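Local structure of phage tail sheath protein (Desulfitobacterium hafniense, 3HXL) at residues 74-77 and 78-82; 253-256 and 257-261; 184-187 and 188-192. The protein probably forms the contractile sheath of a phage or phage-like tail, assembling in many copies around the central tail tube. All blocks are in the same frame, centred on the assembly; numbering follows the deposited sequence.

Interaction 1 of 3, residues 74-77 and 78-82; sequences LINE and ALKRA
E77 and K80, three residues apart where the helix ends, meet in a salt bridge in which K80 NZ lies 2.8 Å from E77 OE1 on the syn lone pair of that oxygen. A weaker bond of 3.1 Å links K80 NZ to E77 OE2, so the ammonium sits across both carboxylate oxygens. The two side chains run alongside each other in the same direction: the glutamate is bent at its second torsion (chi2 -53°), whereas the lysine is extended beyond CG and brings its tip level with the carboxylate. The ion pair is part of a wider network, for E77 OE1 also bonds to Y288 OH, OE2 pairs with R73, and K80 NZ has further partners in E290 and the carbonyl of D289.

The backbone bonds record a helix running out. A78 N donates to L74 O at 3.0 Å and L79 N to I75 O at 3.2 Å, both in the alpha-helical spacing. L79 is the first residue with non-helical backbone angles, and K80 N then turns to E77 O in a bond of 3.1 Å, a spacing of three residues. One residue further on, E77 O and R81 N are too far apart to bond directly. Water 1 stands between them, accepting from R81 N and reaching E77 O, both at 2.9 Å.

Apolar packing belongs to the other flank. I75 and L79 lie side by side, with I75 CG2 4.2 Å from L79 CD1, and both rest on L85 of strand 84-89, while A78 faces M38 of strand 35-40.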
loop_
_atom_site.group_PDB
_atom_site.type_symbol
_atom_site.label_atom_id
_atom_site.label_comp_id
_atom_site.label_asym_id
_atom_site.label_seq_id
_atom_site.Cartn_x
_atom_site.Cartn_y
_atom_site.Cartn_z
ATOM N N LEU A 74 6.655 -9.769 -2.325
ATOM C CA LEU A 74 5.517 -8.858 -2.482
ATOM C C LEU A 74 5.822 -7.422 -2.082
ATOM O O LEU A 74 5.293 -6.475 -2.671
ATOM C CB LEU A 74 4.308 -9.367 -1.687
ATOM C CG LEU A 74 3.846 -10.786 -2.042
ATOM C CD1 LEU A 74 2.586 -11.139 -1.246
ATOM C CD2 LEU A 74 3.576 -10.875 -3.527
ATOM N N ILE A 75 6.672 -7.258 -1.074
ATOM C CA ILE A 75 7.046 -5.929 -0.624
ATOM C C ILE A 75 7.873 -5.279 -1.737
ATOM O O ILE A 75 7.692 -4.109 -2.066
ATOM C CB ILE A 75 7.851 -6.018 0.692
ATOM C CG1 ILE A 75 6.924 -6.514 1.809
ATOM C CG2 ILE A 75 8.442 -4.656 1.056
ATOM C CD1 ILE A 75 7.616 -6.795 3.118
ATOM N N ASN A 76 8.766 -6.067 -2.324
ATOM C CA ASN A 76 9.615 -5.597 -3.410
ATOM C C ASN A 76 8.738 -5.150 -4.586
ATOM O O ASN A 76 8.912 -4.055 -5.116
ATOM C CB ASN A 76 10.578 -6.722 -3.829
ATOM C CG ASN A 76 11.498 -6.320 -4.977
ATOM O OD1 ASN A 76 11.265 -6.679 -6.137
ATOM N ND2 ASN A 76 12.536 -5.567 -4.659
ATOM N N GLU A 77 7.774 -5.982 -4.972
ATOM C CA GLU A 77 6.896 -5.655 -6.091
ATOM C C GLU A 77 6.029 -4.416 -5.867
ATOM O O GLU A 77 5.881 -3.591 -6.765
ATOM C CB GLU A 77 6.007 -6.858 -6.432
ATOM C CG GLU A 77 6.802 -8.105 -6.801
ATOM C CD GLU A 77 7.813 -7.841 -7.913
ATOM O OE1 GLU A 77 7.390 -7.611 -9.066
ATOM O OE2 GLU A 77 9.030 -7.855 -7.627
ATOM N N ALA A 78 5.459 -4.285 -4.673
ATOM C CA ALA A 78 4.612 -3.142 -4.362
ATOM C C ALA A 78 5.397 -1.839 -4.439
ATOM O O ALA A 78 4.862 -0.806 -4.831
ATOM C CB ALA A 78 4.016 -3.290 -2.967
ATOM N N LEU A 79 6.662 -1.889 -4.055
ATOM C CA LEU A 79 7.477 -0.687 -4.073
ATOM C C LEU A 79 8.161 -0.399 -5.406
ATOM O O LEU A 79 8.996 0.499 -5.489
ATOM C CB LEU A 79 8.490 -0.732 -2.923
ATOM C CG LEU A 79 7.790 -0.469 -1.572
ATOM C CD1 LEU A 79 8.716 -0.778 -0.411
ATOM C CD2 LEU A 79 7.319 0.981 -1.518
ATOM N N LYS A 80 7.809 -1.149 -6.449
ATOM C CA LYS A 80 8.388 -0.885 -7.763
ATOM C C LYS A 80 7.803 0.425 -8.285
ATOM O O LYS A 80 8.498 1.210 -8.929
ATOM C CB LYS A 80 8.096 -2.036 -8.743
ATOM C CG LYS A 80 9.106 -3.173 -8.652
ATOM C CD LYS A 80 8.777 -4.349 -9.561
ATOM C CE LYS A 80 9.920 -5.365 -9.547
ATOM N NZ LYS A 80 9.626 -6.577 -10.373
ATOM N N ARG A 81 6.531 0.681 -7.983
ATOM C CA ARG A 81 5.887 1.909 -8.445
ATOM C C ARG A 81 5.390 2.831 -7.330
ATOM O O ARG A 81 5.201 4.024 -7.553
ATOM C CB ARG A 81 4.713 1.573 -9.373
ATOM C CG ARG A 81 5.083 0.811 -10.648
ATOM C CD ARG A 81 5.803 1.709 -11.651
ATOM N NE ARG A 81 5.931 1.098 -12.978
ATOM C CZ ARG A 81 5.206 1.448 -14.036
ATOM N NH1 ARG A 81 4.294 2.404 -13.934
ATOM N NH2 ARG A 81 5.403 0.855 -15.203
ATOM N N ALA A 82 5.176 2.283 -6.137
ATOM C CA ALA A 82 4.693 3.087 -5.014
ATOM C C ALA A 82 5.857 3.756 -4.297
ATOM O O ALA A 82 6.984 3.267 -4.336
ATOM C CB ALA A 82 3.918 2.206 -4.041
HETATM O O HOH W 1 4.492 -1.415 -7.981
#

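Interaction 2 of 3, residues 253-256 and 257-261; sequences VVLA and DGTIL
D257 folds its carboxylate back over the turn, bringing OD1 to 3.1 Å from L255 CB. The first torsion puts CG between the backbone N and carbonyl carbon (chi1 73°), which carries OD1 to T259 N; the amide meets it from above the carboxylate plane in an Asx-turn bond of 2.9 Å. T259 OG1 lies 2.7 Å from each of D257 OD1 and OD2, and its proton can serve either. The loop is a type I turn followed by a G1 beta bulge: G258 N donates to L255 O at 2.9 Å, and L255 N gives a nearly straight bond of 2.7 Å to T259 O. G258 has the positive phi (95°) that this bulge needs. L255 runs alongside T259, its CD1 3.6 Å from T259 CB, and then meets L261 CD1 with both of its methyls. V254 and I260 form a non-hydrogen-bonded antiparallel pair, beyond which L261 N bonds to V253 O at 2.8 Å. This hairpin of strands 246-255 and 260-261 has R73 of helix 73-78 against L255, T259 and L261, while the backbone of V254 bonds to V292 and D293, next to strand 294-295, its antiparallel neighbour.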
loop_
_atom_site.group_PDB
_atom_site.type_symbol
_atom_site.label_atom_id
_atom_site.label_comp_id
_atom_site.label_asym_id
_atom_site.label_seq_id
_atom_site.Cartn_x
_atom_site.Cartn_y
_atom_site.Cartn_z
ATOM N N VAL A 253 2.467 -12.852 -14.119
ATOM C CA VAL A 253 3.533 -12.621 -15.073
ATOM C C VAL A 253 4.746 -13.488 -14.808
ATOM O O VAL A 253 4.829 -14.176 -13.788
ATOM C CB VAL A 253 3.973 -11.147 -15.032
ATOM C CG1 VAL A 253 2.804 -10.243 -15.407
ATOM C CG2 VAL A 253 4.471 -10.797 -13.635
ATOM N N VAL A 254 5.679 -13.461 -15.752
ATOM C CA VAL A 254 6.918 -14.203 -15.624
ATOM C C VAL A 254 8.012 -13.153 -15.622
ATOM O O VAL A 254 8.105 -12.342 -16.547
ATOM C CB VAL A 254 7.127 -15.171 -16.801
ATOM C CG1 VAL A 254 8.411 -15.954 -16.600
ATOM C CG2 VAL A 254 5.934 -16.128 -16.902
ATOM N N LEU A 255 8.818 -13.160 -14.565
ATOM C CA LEU A 255 9.898 -12.200 -14.400
ATOM C C LEU A 255 11.159 -12.587 -15.173
ATOM O O LEU A 255 11.328 -13.739 -15.572
ATOM C CB LEU A 255 10.229 -12.052 -12.914
ATOM C CG LEU A 255 9.077 -11.649 -11.983
ATOM C CD1 LEU A 255 9.623 -11.414 -10.577
ATOM C CD2 LEU A 255 8.404 -10.384 -12.503
ATOM N N ALA A 256 12.042 -11.616 -15.381
ATOM C CA ALA A 256 13.277 -11.873 -16.112
ATOM C C ALA A 256 14.154 -12.910 -15.413
ATOM O O ALA A 256 14.957 -13.583 -16.057
ATOM C CB ALA A 256 14.052 -10.570 -16.309
ATOM N N ASP A 257 14.007 -13.044 -14.099
ATOM C CA ASP A 257 14.808 -14.012 -13.354
ATOM C C ASP A 257 14.172 -15.402 -13.391
ATOM O O ASP A 257 14.652 -16.326 -12.738
ATOM C CB ASP A 257 14.981 -13.552 -11.903
ATOM C CG ASP A 257 13.712 -13.696 -11.089
ATOM O OD1 ASP A 257 12.615 -13.643 -11.681
ATOM O OD2 ASP A 257 13.813 -13.850 -9.853
ATOM N N GLY A 258 13.095 -15.540 -14.158
ATOM C CA GLY A 258 12.418 -16.820 -14.266
ATOM C C GLY A 258 11.242 -16.989 -13.317
ATOM O O GLY A 258 10.441 -17.908 -13.483
ATOM N N THR A 259 11.133 -16.103 -12.329
ATOM C CA THR A 259 10.053 -16.152 -11.343
ATOM C C THR A 259 8.664 -16.038 -11.970
ATOM O O THR A 259 8.412 -15.154 -12.786
ATOM C CB THR A 259 10.178 -15.007 -10.308
ATOM O OG1 THR A 259 11.459 -15.065 -9.672
ATOM C CG2 THR A 259 9.081 -15.118 -9.248
ATOM N N ILE A 260 7.763 -16.934 -11.585
ATOM C CA ILE A 260 6.398 -16.888 -12.087
ATOM C C ILE A 260 5.521 -16.363 -10.957
ATOM O O ILE A 260 5.436 -16.976 -9.895
ATOM C CB ILE A 260 5.875 -18.286 -12.501
ATOM C CG1 ILE A 260 6.635 -18.802 -13.729
ATOM C CG2 ILE A 260 4.386 -18.217 -12.809
ATOM C CD1 ILE A 260 7.946 -19.477 -13.404
ATOM N N LEU A 261 4.881 -15.220 -11.168
ATOM C CA LEU A 261 4.009 -14.664 -10.143
ATOM C C LEU A 261 2.557 -14.930 -10.504
ATOM O O LEU A 261 2.150 -14.741 -11.648
ATOM C CB LEU A 261 4.233 -13.157 -10.012
ATOM C CG LEU A 261 5.632 -12.686 -9.602
ATOM C CD1 LEU A 261 5.652 -11.153 -9.594
ATOM C CD2 LEU A 261 5.998 -13.227 -8.218
#

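Interaction 3 of 3, residues 184-187 and 188-192; sequences TNQA and YIDYL
Y188 presents the edge of its ring to the turn before it: N185 O lies in the ring plane, 3.9 Å from Y188 CD1. The body of the ring is packed among P39, L90 and L205, with L212 and F216 of helix 210-227. Two other flat groups, the Q186 amide and the D190 carboxylate, are steeply inclined to each other, their planes 73° apart.

The segment is the N-terminal part of helix 185-195, with T184 as its N-cap. T184 OG1 accepts from Q186 N at 3.3 Å, satisfying one of the amide groups that a helix start leaves without a backbone partner. In this first turn the bonds join residues three apart before the alpha spacing of four takes over. Q186 O is gripped twice, by I189 N at 2.9 Å from above the carbonyl plane and by D190 N at 3.2 Å from much nearer that plane. Y191 N then bonds to A187 O in the regular pattern, and the Y191 side chain reaches strand 35-40, where its OH bonds to S37.

The side chain of Q186 bends across I189. A bend at its second torsion (chi2 58°) sets the amide against the isoleucine branches, OE1 3.6 Å from I189 CG1 and NE2 beside I189 CG2. The same bend brings the amide near the carboxylate one turn on, although the gap from Q186 NE2 to D190 OD1 is 3.7 Å. Water 2 closes it, accepting from Q186 NE2 at 2.7 Å and donating to D190 OD1 at 2.8 Å.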
loop_
_atom_site.group_PDB
_atom_site.type_symbol
_atom_site.label_atom_id
_atom_site.label_comp_id
_atom_site.label_asym_id
_atom_site.label_seq_id
_atom_site.Cartn_x
_atom_site.Cartn_y
_atom_site.Cartn_z
ATOM N N THR A 184 -5.992 -16.136 11.106
ATOM C CA THR A 184 -7.449 -16.160 11.165
ATOM C C THR A 184 -7.985 -15.026 10.301
ATOM O O THR A 184 -7.372 -13.963 10.220
ATOM C CB THR A 184 -7.953 -15.962 12.611
ATOM O OG1 THR A 184 -9.380 -15.827 12.608
ATOM C CG2 THR A 184 -7.329 -14.717 13.230
ATOM N N ASN A 185 -9.122 -15.247 9.651
ATOM C CA ASN A 185 -9.700 -14.206 8.804
ATOM C C ASN A 185 -9.997 -12.944 9.612
ATOM O O ASN A 185 -10.119 -11.852 9.053
ATOM C CB ASN A 185 -10.965 -14.723 8.104
ATOM C CG ASN A 185 -10.651 -15.457 6.804
ATOM O OD1 ASN A 185 -11.543 -15.986 6.138
ATOM N ND2 ASN A 185 -9.372 -15.485 6.436
ATOM N N GLN A 186 -10.085 -13.098 10.929
ATOM C CA GLN A 186 -10.348 -11.976 11.821
ATOM C C GLN A 186 -9.141 -11.036 11.829
ATOM O O GLN A 186 -9.267 -9.841 12.102
ATOM C CB GLN A 186 -10.631 -12.497 13.232
ATOM C CG GLN A 186 -10.873 -11.436 14.301
ATOM C CD GLN A 186 -12.031 -10.506 13.985
ATOM O OE1 GLN A 186 -12.938 -10.850 13.226
ATOM N NE2 GLN A 186 -12.014 -9.324 14.586
ATOM N N ALA A 187 -7.967 -11.583 11.526
ATOM C CA ALA A 187 -6.749 -10.780 11.487
ATOM C C ALA A 187 -6.888 -9.712 10.402
ATOM O O ALA A 187 -6.330 -8.621 10.516
ATOM C CB ALA A 187 -5.544 -11.669 11.199
ATOM N N TYR A 188 -7.630 -10.037 9.348
ATOM C CA TYR A 188 -7.845 -9.094 8.255
ATOM C C TYR A 188 -8.796 -7.985 8.674
ATOM O O TYR A 188 -8.793 -6.895 8.101
ATOM C CB TYR A 188 -8.390 -9.805 7.020
ATOM C CG TYR A 188 -7.343 -10.602 6.281
ATOM C CD1 TYR A 188 -7.047 -11.916 6.647
ATOM C CD2 TYR A 188 -6.635 -10.038 5.220
ATOM C CE1 TYR A 188 -6.073 -12.650 5.972
ATOM C CE2 TYR A 188 -5.658 -10.762 4.539
ATOM C CZ TYR A 188 -5.384 -12.064 4.918
ATOM O OH TYR A 188 -4.432 -12.783 4.243
ATOM N N ILE A 189 -9.621 -8.265 9.678
ATOM C CA ILE A 189 -10.545 -7.267 10.176
ATOM C C ILE A 189 -9.740 -6.258 10.979
ATOM O O ILE A 189 -9.989 -5.059 10.912
ATOM C CB ILE A 189 -11.637 -7.906 11.074
ATOM C CG1 ILE A 189 -12.513 -8.841 10.241
ATOM C CG2 ILE A 189 -12.478 -6.818 11.726
ATOM C CD1 ILE A 189 -13.204 -8.158 9.056
ATOM N N ASP A 190 -8.762 -6.750 11.736
ATOM C CA ASP A 190 -7.918 -5.876 12.531
ATOM C C ASP A 190 -7.140 -4.970 11.570
ATOM O O ASP A 190 -6.990 -3.773 11.811
ATOM C CB ASP A 190 -6.942 -6.702 13.384
ATOM C CG ASP A 190 -7.645 -7.760 14.226
ATOM O OD1 ASP A 190 -8.796 -7.525 14.639
ATOM O OD2 ASP A 190 -7.037 -8.822 14.487
ATOM N N TYR A 191 -6.650 -5.553 10.480
ATOM C CA TYR A 191 -5.905 -4.794 9.471
ATOM C C TYR A 191 -6.734 -3.627 8.947
ATOM O O TYR A 191 -6.321 -2.476 9.035
ATOM C CB TYR A 191 -5.525 -5.692 8.287
ATOM C CG TYR A 191 -5.062 -4.920 7.058
ATOM C CD1 TYR A 191 -3.894 -4.148 7.085
ATOM C CD2 TYR A 191 -5.802 -4.947 5.872
ATOM C CE1 TYR A 191 -3.475 -3.423 5.959
ATOM C CE2 TYR A 191 -5.389 -4.226 4.747
ATOM C CZ TYR A 191 -4.229 -3.473 4.800
ATOM O OH TYR A 191 -3.819 -2.778 3.683
ATOM N N LEU A 192 -7.905 -3.937 8.395
ATOM C CA LEU A 192 -8.778 -2.906 7.837
ATOM C C LEU A 192 -9.053 -1.778 8.817
ATOM O O LEU A 192 -9.082 -0.610 8.439
ATOM C CB LEU A 192 -10.101 -3.523 7.371
ATOM C CG LEU A 192 -9.973 -4.488 6.188
ATOM C CD1 LEU A 192 -11.311 -5.129 5.886
ATOM C CD2 LEU A 192 -9.455 -3.720 4.970
HETATM O O HOH W 2 -10.053 -9.244 16.429
#

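Interactions 1 and 2, with centres 15 Å apart, meet directly: E77 OE1 lies 4.0 Å from L261 CD1, so the hairpin rests beside the salt-bridged end of helix 73-78. R73 and Y288 touch both, which couples elements far apart in sequence. Interaction 3 stands off, its nearest atoms about 9 Å from interaction 1 and about 16 Å from interaction 2. Both it and interaction 1 pack on strand 35-40, Y188 and Y191 there meeting P39. The hairpin of interaction 2 belongs to the mixed sheet that also contains strand 35-40, on which the helices of interactions 1 and 3 pack.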